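Local atomic coordinates of NADPH-quinone reductase (Pediococcus pentosaceus ATCC 25745, PDB entry 3HA2), a protein that probably binds FMN and transfers electrons from NAD(P)H to quinones, as a flavodoxin-like reductase of which this chain holds the flavodoxin-fold part. Residues L57-Y62 with R123-F128. Numbering follows the deposited sequence.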
ATOM      1  N   LEU A  57      -2.447  -4.058  13.267  1.00 21.78           N
ATOM      2  CA  LEU A  57      -1.639  -4.567  12.163  1.00 21.89           C
ATOM      3  C   LEU A  57      -0.210  -4.170  12.434  1.00 21.59           C
ATOM      4  O   LEU A  57       0.099  -2.983  12.592  1.00 22.35           O
ATOM      5  CB  LEU A  57      -2.086  -3.977  10.837  1.00 21.52           C
ATOM      6  CG  LEU A  57      -3.590  -4.053  10.555  1.00 22.20           C
ATOM      7  CD1 LEU A  57      -3.836  -3.436   9.160  1.00 22.13           C
ATOM      8  CD2 LEU A  57      -4.157  -5.470  10.658  1.00 24.07           C
ATOM      9  N   GLU A  58       0.652  -5.178  12.485  1.00 21.30           N
ATOM     10  CA  GLU A  58       2.043  -5.014  12.909  1.00 21.70           C
ATOM     11  C   GLU A  58       2.982  -5.416  11.764  1.00 22.84           C
ATOM     12  O   GLU A  58       3.066  -6.605  11.373  1.00 22.62           O
ATOM     13  CB  GLU A  58       2.289  -5.874  14.156  1.00 21.69           C
ATOM     14  CG  GLU A  58       3.695  -5.806  14.695  1.00 23.54           C
ATOM     15  CD  GLU A  58       3.794  -6.249  16.130  1.00 24.71           C
ATOM     16  OE1 GLU A  58       2.819  -6.067  16.902  1.00 26.70           O
ATOM     17  OE2 GLU A  58       4.869  -6.771  16.493  1.00 26.23           O
ATOM     18  N   PHE A  59       3.706  -4.436  11.228  1.00 22.55           N
ATOM     19  CA  PHE A  59       4.509  -4.691  10.033  1.00 22.97           C
ATOM     20  C   PHE A  59       5.676  -3.717   9.870  1.00 23.17           C
ATOM     21  O   PHE A  59       5.646  -2.616  10.420  1.00 23.85           O
ATOM     22  CB  PHE A  59       3.596  -4.629   8.794  1.00 21.84           C
ATOM     23  CG  PHE A  59       2.850  -3.301   8.628  1.00 22.87           C
ATOM     24  CD1 PHE A  59       1.586  -3.095   9.200  1.00 23.38           C
ATOM     25  CD2 PHE A  59       3.426  -2.257   7.903  1.00 22.57           C
ATOM     26  CE1 PHE A  59       0.908  -1.867   9.050  1.00 22.71           C
ATOM     27  CE2 PHE A  59       2.751  -1.029   7.739  1.00 23.31           C
ATOM     28  CZ  PHE A  59       1.489  -0.839   8.312  1.00 22.62           C
ATOM     29  N   PRO A  60       6.697  -4.119   9.096  1.00 24.57           N
ATOM     30  CA  PRO A  60       7.770  -3.193   8.717  1.00 24.67           C
ATOM     31  C   PRO A  60       7.365  -2.337   7.524  1.00 24.84           C
ATOM     32  O   PRO A  60       6.619  -2.778   6.643  1.00 24.77           O
ATOM     33  CB  PRO A  60       8.913  -4.131   8.350  1.00 25.03           C
ATOM     34  CG  PRO A  60       8.232  -5.343   7.797  1.00 25.78           C
ATOM     35  CD  PRO A  60       6.933  -5.483   8.579  1.00 23.97           C
ATOM     36  N   LEU A  61       7.859  -1.112   7.495  1.00 25.07           N
ATOM     37  CA  LEU A  61       7.536  -0.209   6.407  1.00 25.82           C
ATOM     38  C   LEU A  61       8.440  -0.568   5.203  1.00 27.23           C
ATOM     39  O   LEU A  61       9.677  -0.544   5.304  1.00 27.91           O
ATOM     40  CB  LEU A  61       7.759   1.231   6.878  1.00 26.23           C
ATOM     41  CG  LEU A  61       7.272   2.356   5.980  1.00 25.36           C
ATOM     42  CD1 LEU A  61       5.751   2.443   6.064  1.00 26.29           C
ATOM     43  CD2 LEU A  61       7.939   3.692   6.345  1.00 25.58           C
ATOM     44  N   TYR A  62       7.818  -0.957   4.096  1.00 27.46           N
ATOM     45  CA  TYR A  62       8.549  -1.322   2.879  1.00 27.90           C
ATOM     46  C   TYR A  62       8.117  -0.323   1.810  1.00 27.25           C
ATOM     47  O   TYR A  62       6.934  -0.268   1.462  1.00 26.82           O
ATOM     48  CB  TYR A  62       8.149  -2.734   2.433  1.00 29.19           C
ATOM     49  CG  TYR A  62       8.804  -3.880   3.187  1.00 30.26           C
ATOM     50  CD1 TYR A  62       9.597  -3.643   4.302  1.00 32.60           C
ATOM     51  CD2 TYR A  62       8.623  -5.201   2.775  1.00 32.64           C
ATOM     52  CE1 TYR A  62      10.203  -4.669   4.996  1.00 33.04           C
ATOM     53  CE2 TYR A  62       9.237  -6.247   3.468  1.00 34.28           C
ATOM     54  CZ  TYR A  62      10.011  -5.959   4.587  1.00 32.84           C
ATOM     55  OH  TYR A  62      10.627  -6.954   5.313  1.00 34.53           O
ATOM     56  N   ARG A 123      -2.299   6.817   5.571  1.00 24.91           N
ATOM     57  CA  ARG A 123      -3.646   7.262   5.197  1.00 25.79           C
ATOM     58  C   ARG A 123      -4.536   6.149   4.606  1.00 24.82           C
ATOM     59  O   ARG A 123      -5.722   6.132   4.897  1.00 25.30           O
ATOM     60  CB  ARG A 123      -3.615   8.463   4.232  1.00 25.71           C
ATOM     61  CG  ARG A 123      -4.884   9.330   4.359  1.00 29.07           C
ATOM     62  CD  ARG A 123      -4.914  10.022   5.717  1.00 31.10           C
ATOM     63  NE  ARG A 123      -4.114  11.228   5.683  1.00 33.27           N
ATOM     64  CZ  ARG A 123      -3.668  11.908   6.740  1.00 30.10           C
ATOM     65  NH1 ARG A 123      -3.917  11.527   7.998  1.00 26.93           N
ATOM     66  NH2 ARG A 123      -2.944  12.995   6.517  1.00 30.23           N
ATOM     67  N   PRO A 124      -3.988   5.243   3.760  1.00 25.12           N
ATOM     68  CA  PRO A 124      -4.907   4.188   3.297  1.00 24.89           C
ATOM     69  C   PRO A 124      -5.548   3.373   4.414  1.00 24.08           C
ATOM     70  O   PRO A 124      -6.681   2.929   4.252  1.00 24.19           O
ATOM     71  CB  PRO A 124      -4.022   3.292   2.414  1.00 25.12           C
ATOM     72  CG  PRO A 124      -2.891   4.157   2.004  1.00 25.95           C
ATOM     73  CD  PRO A 124      -2.652   5.104   3.153  1.00 25.30           C
ATOM     74  N   PHE A 125      -4.850   3.179   5.537  1.00 24.45           N
ATOM     75  CA  PHE A 125      -5.446   2.425   6.664  1.00 24.12           C
ATOM     76  C   PHE A 125      -6.487   3.249   7.390  1.00 24.22           C
ATOM     77  O   PHE A 125      -7.494   2.729   7.865  1.00 23.22           O
ATOM     78  CB  PHE A 125      -4.363   1.949   7.634  1.00 25.75           C
ATOM     79  CG  PHE A 125      -3.504   0.858   7.074  1.00 26.14           C
ATOM     80  CD1 PHE A 125      -4.007  -0.432   6.929  1.00 29.44           C
ATOM     81  CD2 PHE A 125      -2.207   1.122   6.663  1.00 28.96           C
ATOM     82  CE1 PHE A 125      -3.225  -1.436   6.393  1.00 29.80           C
ATOM     83  CE2 PHE A 125      -1.408   0.108   6.146  1.00 29.35           C
ATOM     84  CZ  PHE A 125      -1.918  -1.157   6.004  1.00 29.97           C
ATOM     85  N   GLU A 126      -6.227   4.547   7.496  1.00 24.00           N
ATOM     86  CA  GLU A 126      -7.204   5.445   8.093  1.00 23.70           C
ATOM     87  C   GLU A 126      -8.484   5.451   7.254  1.00 23.28           C
ATOM     88  O   GLU A 126      -9.587   5.385   7.796  1.00 23.52           O
ATOM     89  CB  GLU A 126      -6.605   6.848   8.225  1.00 23.75           C
ATOM     90  CG  GLU A 126      -7.473   7.850   8.985  1.00 24.12           C
ATOM     91  CD  GLU A 126      -6.726   9.170   9.253  1.00 24.69           C
ATOM     92  OE1 GLU A 126      -5.507   9.266   8.969  1.00 25.80           O
ATOM     93  OE2 GLU A 126      -7.367  10.124   9.747  1.00 24.51           O
ATOM     94  N   ALA A 127      -8.334   5.529   5.936  1.00 23.86           N
ATOM     95  CA  ALA A 127      -9.499   5.499   5.045  1.00 23.39           C
ATOM     96  C   ALA A 127     -10.258   4.160   5.131  1.00 22.92           C
ATOM     97  O   ALA A 127     -11.494   4.128   5.091  1.00 23.72           O
ATOM     98  CB  ALA A 127      -9.076   5.805   3.606  1.00 23.93           C
ATOM     99  N   PHE A 128      -9.523   3.063   5.256  1.00 23.00           N
ATOM    100  CA  PHE A 128     -10.143   1.756   5.504  1.00 23.22           C
ATOM    101  C   PHE A 128     -10.980   1.753   6.782  1.00 22.52           C
ATOM    102  O   PHE A 128     -12.128   1.307   6.799  1.00 21.72           O
ATOM    103  CB  PHE A 128      -9.083   0.648   5.579  1.00 24.01           C
ATOM    104  CG  PHE A 128      -9.654  -0.708   5.918  1.00 25.68           C
ATOM    105  CD1 PHE A 128     -10.233  -1.499   4.937  1.00 27.73           C
ATOM    106  CD2 PHE A 128      -9.616  -1.189   7.224  1.00 27.21           C
ATOM    107  CE1 PHE A 128     -10.768  -2.758   5.249  1.00 28.35           C
ATOM    108  CE2 PHE A 128     -10.149  -2.442   7.533  1.00 27.44           C
ATOM    109  CZ  PHE A 128     -10.714  -3.214   6.551  1.00 26.75           C
TER
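Phe125 reaches out from the helix and sets its ring against two side chains of the strand, Leu57 and Phe59. Different parts of the ring serve the two partners. CE1 of Phe125 lies 3.5 Å from CD1 of Leu57, and the same methyl is 3.7 Å from CD1 of Phe125. Across the ring, CE2 of Phe125 meets CZ of Phe59 at 3.7 Å. Both partners sit on the same side of the ring plane. The two phenyl groups approach from opposite directions. Their planes are inclined by 34° and their centroids are 5.6 Å apart, so they form an oblique aromatic pair rather than a stack or a T-shape. Phe59 holds CG between its backbone N and carbonyl carbon (chi1 57°), which aims CZ at the helix. Leu57 uses one methyl, CD1, for the contact. Leu57 and Phe59 are two apart on strand 54-60 and point to the same face of the parallel sheet. That strand is the central one of five, in the order 2-1-3-4-5 of the flavodoxin-like fold. Helix 123-131 covers this face together with helix 68-77, whose Leu70 touches both phenylalanines and whose Trp73 touches Leu57. Ile97 of the next strand lies against Leu57 and Phe59. An alanine in place of Phe125 would probably leave the Leu57 methyl and the tip of Phe59 without their cover from the helix, opening a gap between helix and sheet. Across the contact everything is carbon against carbon, which implies that helix and strand are joined here by apolar packing and shape, with no polar bond to fix their register.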